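Local coordinates for protein STN1 (Saccharomyces cerevisiae, PDB 3KEY) that helps to regulate telomere length and protect chromosome ends, restraining telomerase loading through its interaction with Cdc13, at residues K108-T113 with L178-A183; Q18-S23 with D88-K93. All blocks are in the same frame, centred on the assembly; numbering follows the deposited sequence.

Overall arrangement
The chain is the C-terminal part of Stn1, two winged helix-turn-helix domains in tandem, and each contact ties a connection at one end of helix 90-108 to its neighbours in one of them. Contact 2 comes first along the sequence: residues 18-23, which include the short first strand of one three-stranded sheet, meet residues 88-93, where the last strand of that sheet passes into helix 90-108. Contact 1 follows at the far end of the same helix, where the connection 108-113 meets the end of strand 173-180 in the second sheet. Their centres lie 33 Å apart and their nearest atoms about 17 Å, without touching. Helix 90-108 thus leaves the first sheet at one contact and delivers the chain to the second at the other.

Contact 1: K108-T113 with L178-A183; sequences KLQCYT and LEYAAA
In the second winged helix-turn-helix domain, the turn that leaves helix 90-108 is fastened to the end of strand 173-180, chiefly by Tyr-180 fitting among Gln-110, Cys-111 and Tyr-112. Gln-110 ends the helix in a Schellman motif with positive phi (53°), after which the chain passes the edge of the Tyr-180 ring. The Tyr-180 hydroxyl donates to Cys-111 O at 2.6 Å, reaching it at a tilt to the carbonyl plane. Gln-110 CG lies over one face of the same ring, 4.1 Å from its centroid, a CH-pi contact suited to a long side chain with a methylene stem. At the edge of the ring, Tyr-180 CD1 meets Tyr-112 CE2 at 3.6 Å; the rings form an offset edge-to-face pair with planes 78° apart, the edge of Tyr-180 directed at the face of Tyr-112. The extended chain of Gln-110, its CG opposite the backbone N (chi1 -154°), carries the amide to Tyr-112, where NE2 donates to Tyr-112 OH at 3.1 Å and links the two neighbours of the buried ring. A phenylalanine in place of Tyr-180 would probably leave Cys-111 O without its hydroxyl donor and the turn less firmly tied to the strand. Further along, Leu-178 N donates to Tyr-112 O at 2.8 Å, while the Leu-178 side chain lies beside Cys-111 O. On the helix side Leu-178 and Cys-111 pack on Leu-106 and Tyr-180 on Met-107, while Leu-178 also touches Trp-157 of the adjoining strand 154-161.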
loop_
_atom_site.group_PDB
_atom_site.type_symbol
_atom_site.label_atom_id
_atom_site.label_comp_id
_atom_site.label_asym_id
_atom_site.label_seq_id
_atom_site.Cartn_x
_atom_site.Cartn_y
_atom_site.Cartn_z
ATOM N N LYS A 108 17.355 -1.291 15.549
ATOM C CA LYS A 108 18.039 -0.894 16.780
ATOM C C LYS A 108 18.538 -2.089 17.589
ATOM O O LYS A 108 19.454 -1.958 18.393
ATOM C CB LYS A 108 17.118 -0.032 17.645
ATOM C CG LYS A 108 16.897 1.378 17.102
ATOM C CD LYS A 108 15.802 2.086 17.868
ATOM C CE LYS A 108 15.495 3.440 17.267
ATOM N NZ LYS A 108 14.454 4.136 18.072
ATOM N N LEU A 109 17.931 -3.251 17.370
ATOM C CA LEU A 109 18.326 -4.471 18.061
ATOM C C LEU A 109 19.212 -5.312 17.151
ATOM O O LEU A 109 19.641 -6.406 17.519
ATOM C CB LEU A 109 17.084 -5.283 18.449
ATOM C CG LEU A 109 16.190 -4.672 19.534
ATOM C CD1 LEU A 109 14.882 -5.437 19.605
ATOM C CD2 LEU A 109 16.915 -4.709 20.875
ATOM N N GLN A 110 19.472 -4.789 15.957
ATOM C CA GLN A 110 20.280 -5.475 14.961
ATOM C C GLN A 110 19.763 -6.892 14.707
ATOM O O GLN A 110 20.535 -7.861 14.683
ATOM C CB GLN A 110 21.755 -5.516 15.386
ATOM C CG GLN A 110 22.708 -5.619 14.193
ATOM C CD GLN A 110 24.180 -5.432 14.562
ATOM O OE1 GLN A 110 24.513 -4.754 15.537
ATOM N NE2 GLN A 110 25.065 -6.018 13.762
ATOM N N CYS A 111 18.448 -7.005 14.534
ATOM C CA CYS A 111 17.804 -8.284 14.239
ATOM C C CYS A 111 17.894 -8.515 12.727
ATOM O O CYS A 111 17.581 -7.610 11.942
ATOM C CB CYS A 111 16.324 -8.254 14.648
ATOM S SG CYS A 111 15.359 -9.728 14.096
ATOM N N TYR A 112 18.314 -9.714 12.323
ATOM C CA TYR A 112 18.442 -10.042 10.901
ATOM C C TYR A 112 17.195 -10.698 10.304
ATOM O O TYR A 112 16.953 -10.613 9.092
ATOM C CB TYR A 112 19.629 -10.984 10.670
ATOM C CG TYR A 112 20.943 -10.427 11.139
ATOM C CD1 TYR A 112 21.400 -10.673 12.433
ATOM C CD2 TYR A 112 21.717 -9.622 10.305
ATOM C CE1 TYR A 112 22.597 -10.131 12.887
ATOM C CE2 TYR A 112 22.921 -9.072 10.750
ATOM C CZ TYR A 112 23.351 -9.333 12.041
ATOM O OH TYR A 112 24.538 -8.807 12.491
ATOM N N THR A 113 16.414 -11.358 11.152
ATOM C CA THR A 113 15.206 -12.055 10.712
ATOM C C THR A 113 14.145 -11.984 11.803
ATOM O O THR A 113 14.386 -12.394 12.940
ATOM C CB THR A 113 15.502 -13.550 10.420
ATOM O OG1 THR A 113 16.571 -13.651 9.474
ATOM C CG2 THR A 113 14.272 -14.239 9.842
ATOM N N LEU A 178 16.764 -8.521 7.238
ATOM C CA LEU A 178 17.489 -7.258 7.187
ATOM C C LEU A 178 18.994 -7.516 7.190
ATOM O O LEU A 178 19.494 -8.346 7.951
ATOM C CB LEU A 178 17.113 -6.378 8.392
ATOM C CG LEU A 178 15.619 -6.114 8.611
ATOM C CD1 LEU A 178 15.403 -5.339 9.928
ATOM C CD2 LEU A 178 15.057 -5.340 7.421
ATOM N N GLU A 179 19.706 -6.823 6.310
ATOM C CA GLU A 179 21.157 -6.946 6.242
ATOM C C GLU A 179 21.682 -5.547 6.568
ATOM O O GLU A 179 21.217 -4.553 6.005
ATOM C CB GLU A 179 21.610 -7.380 4.847
ATOM C CG GLU A 179 23.126 -7.356 4.674
ATOM C CD GLU A 179 23.585 -7.863 3.310
ATOM O OE1 GLU A 179 22.921 -7.557 2.297
ATOM O OE2 GLU A 179 24.624 -8.553 3.255
ATOM N N TYR A 180 22.647 -5.476 7.474
ATOM C CA TYR A 180 23.193 -4.193 7.900
ATOM C C TYR A 180 24.477 -3.735 7.214
ATOM O O TYR A 180 25.325 -4.547 6.834
ATOM C CB TYR A 180 23.370 -4.212 9.420
ATOM C CG TYR A 180 22.058 -4.440 10.136
ATOM C CD1 TYR A 180 21.654 -5.727 10.518
ATOM C CD2 TYR A 180 21.181 -3.384 10.361
ATOM C CE1 TYR A 180 20.397 -5.949 11.107
ATOM C CE2 TYR A 180 19.927 -3.592 10.944
ATOM C CZ TYR A 180 19.539 -4.870 11.313
ATOM O OH TYR A 180 18.294 -5.060 11.880
ATOM N N ALA A 181 24.606 -2.420 7.061
ATOM C CA ALA A 181 25.772 -1.822 6.417
ATOM C C ALA A 181 27.002 -1.852 7.321
ATOM O O ALA A 181 26.895 -2.043 8.535
ATOM C CB ALA A 181 25.462 -0.381 6.006
ATOM N N ALA A 182 28.165 -1.657 6.713
ATOM C CA ALA A 182 29.440 -1.666 7.424
ATOM C C ALA A 182 29.519 -0.689 8.606
ATOM O O ALA A 182 29.890 -1.082 9.711
ATOM C CB ALA A 182 30.579 -1.381 6.437
ATOM N N ALA A 183 29.176 0.576 8.367
ATOM C CA ALA A 183 29.221 1.609 9.408
ATOM C C ALA A 183 28.527 1.191 10.710
ATOM O O ALA A 183 29.112 1.297 11.790
ATOM C CB ALA A 183 28.605 2.910 8.877
#

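Contact 2: Q18-S23 with D88-K93; sequences QMKEIS and DLLPLK
Lys-93 NZ donates to Met-19 O at 2.7 Å, meeting the carbonyl 27° out of its plane, and also bonds Leu-17 O just ahead of residues 18-23. One ammonium group therefore gathers two carbonyls of the chain that follows helix 6-16. A lysine suits the place because its outstretched methylenes are long enough to span from the first turn of helix 90-108 to that backbone. Next along the chain, Leu-89 N donates to Lys-20 O at 2.9 Å, almost straight at 164°. The bond lies beside the antiparallel, non-hydrogen-bonded pair Glu-21 and Asp-88, where the first and last strands of the sheet in the first winged helix-turn-helix domain run together. Asp-88, a residue well fitted to a helix start, turns its carboxylate so that OD1 accepts from Leu-90 N at 3.1 Å, from above the carboxylate plane, a capping bond at the turn from strand 86-88 into helix 90-108. Glu-21 has its salt bridge with Lys-80 of strand 78-81, on the other side of strand 86-88. Leu-89, which is buried, makes apolar contacts here: its CD1 sits 4.0 Å from Ile-22 CG2 and 4.2 Å from Met-19 CG, and the side chain also packs on Leu-14 and Leu-17. On the more exposed flank, the Lys-20 and Leu-90 side chains run side by side in the same direction, with Lys-20 CB 4.0 Å from Leu-90 CD2.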
loop_
_atom_site.group_PDB
_atom_site.type_symbol
_atom_site.label_atom_id
_atom_site.label_comp_id
_atom_site.label_asym_id
_atom_site.label_seq_id
_atom_site.Cartn_x
_atom_site.Cartn_y
_atom_site.Cartn_z
ATOM N N GLN A 18 -3.196 14.989 3.491
ATOM C CA GLN A 18 -3.303 15.486 4.857
ATOM C C GLN A 18 -4.754 15.525 5.325
ATOM O O GLN A 18 -5.327 16.597 5.531
ATOM C CB GLN A 18 -2.665 16.873 4.960
ATOM C CG GLN A 18 -1.168 16.871 4.683
ATOM C CD GLN A 18 -0.422 15.912 5.589
ATOM O OE1 GLN A 18 -0.470 16.035 6.814
ATOM N NE2 GLN A 18 0.271 14.946 4.992
ATOM N N MET A 19 -5.328 14.336 5.496
ATOM C CA MET A 19 -6.715 14.177 5.926
ATOM C C MET A 19 -6.965 12.746 6.384
ATOM O O MET A 19 -6.201 11.840 6.055
ATOM C CB MET A 19 -7.663 14.526 4.772
ATOM C CG MET A 19 -7.302 13.848 3.460
ATOM S SD MET A 19 -8.180 14.531 2.038
ATOM C CE MET A 19 -6.969 15.720 1.446
ATOM N N LYS A 20 -8.045 12.548 7.136
ATOM C CA LYS A 20 -8.390 11.224 7.642
ATOM C C LYS A 20 -9.375 10.482 6.744
ATOM O O LYS A 20 -9.538 9.268 6.864
ATOM C CB LYS A 20 -8.979 11.339 9.045
ATOM C CG LYS A 20 -8.133 12.151 10.003
ATOM C CD LYS A 20 -8.915 12.432 11.275
ATOM C CE LYS A 20 -8.255 13.490 12.144
ATOM N NZ LYS A 20 -9.105 13.758 13.345
ATOM N N GLU A 21 -10.029 11.211 5.849
ATOM C CA GLU A 21 -10.998 10.610 4.940
ATOM C C GLU A 21 -11.086 11.431 3.659
ATOM O O GLU A 21 -10.705 12.604 3.632
ATOM C CB GLU A 21 -12.395 10.576 5.583
ATOM C CG GLU A 21 -13.361 11.659 5.030
ATOM C CD GLU A 21 -14.546 11.928 5.962
ATOM O OE1 GLU A 21 -15.432 12.742 5.611
ATOM O OE2 GLU A 21 -14.578 11.327 7.057
ATOM N N ILE A 22 -11.605 10.811 2.605
ATOM C CA ILE A 22 -11.792 11.491 1.334
ATOM C C ILE A 22 -12.872 10.784 0.521
ATOM O O ILE A 22 -12.971 9.553 0.522
ATOM C CB ILE A 22 -10.482 11.561 0.512
ATOM C CG1 ILE A 22 -10.714 12.386 -0.757
ATOM C CG2 ILE A 22 -10.008 10.157 0.149
ATOM C CD1 ILE A 22 -9.439 12.725 -1.514
ATOM N N SER A 23 -13.697 11.566 -0.163
ATOM C CA SER A 23 -14.757 10.990 -0.969
ATOM C C SER A 23 -14.197 10.517 -2.300
ATOM O O SER A 23 -13.169 11.009 -2.769
ATOM C CB SER A 23 -15.864 12.017 -1.221
ATOM O OG SER A 23 -15.389 13.069 -2.046
ATOM N N ASP A 88 -12.055 5.762 4.374
ATOM C CA ASP A 88 -11.362 5.989 5.634
ATOM C C ASP A 88 -9.884 5.751 5.321
ATOM O O ASP A 88 -9.515 4.675 4.847
ATOM C CB ASP A 88 -11.856 4.974 6.672
ATOM C CG ASP A 88 -11.235 5.176 8.040
ATOM O OD1 ASP A 88 -10.485 6.156 8.238
ATOM O OD2 ASP A 88 -11.509 4.346 8.928
ATOM N N LEU A 89 -9.044 6.749 5.573
ATOM C CA LEU A 89 -7.625 6.611 5.292
ATOM C C LEU A 89 -6.806 6.238 6.540
ATOM O O LEU A 89 -5.605 5.942 6.448
ATOM C CB LEU A 89 -7.099 7.915 4.685
ATOM C CG LEU A 89 -7.818 8.416 3.427
ATOM C CD1 LEU A 89 -7.141 9.691 2.930
ATOM C CD2 LEU A 89 -7.796 7.343 2.346
ATOM N N LEU A 90 -7.459 6.233 7.700
ATOM C CA LEU A 90 -6.772 5.913 8.953
ATOM C C LEU A 90 -6.155 4.516 9.003
ATOM O O LEU A 90 -5.092 4.326 9.592
ATOM C CB LEU A 90 -7.715 6.099 10.140
ATOM C CG LEU A 90 -8.096 7.548 10.449
ATOM C CD1 LEU A 90 -8.971 7.591 11.704
ATOM C CD2 LEU A 90 -6.835 8.374 10.650
ATOM N N PRO A 91 -6.819 3.514 8.409
ATOM C CA PRO A 91 -6.234 2.169 8.441
ATOM C C PRO A 91 -4.844 2.176 7.792
ATOM O O PRO A 91 -3.877 1.599 8.316
ATOM C CB PRO A 91 -7.227 1.346 7.627
ATOM C CG PRO A 91 -8.546 2.014 7.948
ATOM C CD PRO A 91 -8.194 3.486 7.872
ATOM N N LEU A 92 -4.770 2.842 6.640
ATOM C CA LEU A 92 -3.541 2.943 5.864
ATOM C C LEU A 92 -2.435 3.657 6.628
ATOM O O LEU A 92 -1.295 3.177 6.709
ATOM C CB LEU A 92 -3.814 3.687 4.551
ATOM C CG LEU A 92 -2.618 3.883 3.616
ATOM C CD1 LEU A 92 -1.990 2.532 3.302
ATOM C CD2 LEU A 92 -3.071 4.578 2.338
ATOM N N LYS A 93 -2.771 4.814 7.181
ATOM C CA LYS A 93 -1.801 5.589 7.930
ATOM C C LYS A 93 -1.370 4.897 9.222
ATOM O O LYS A 93 -0.211 5.011 9.626
ATOM C CB LYS A 93 -2.366 6.979 8.202
ATOM C CG LYS A 93 -2.671 7.703 6.911
ATOM C CD LYS A 93 -3.185 9.106 7.122
ATOM C CE LYS A 93 -3.309 9.794 5.777
ATOM N NZ LYS A 93 -3.580 11.234 5.937
#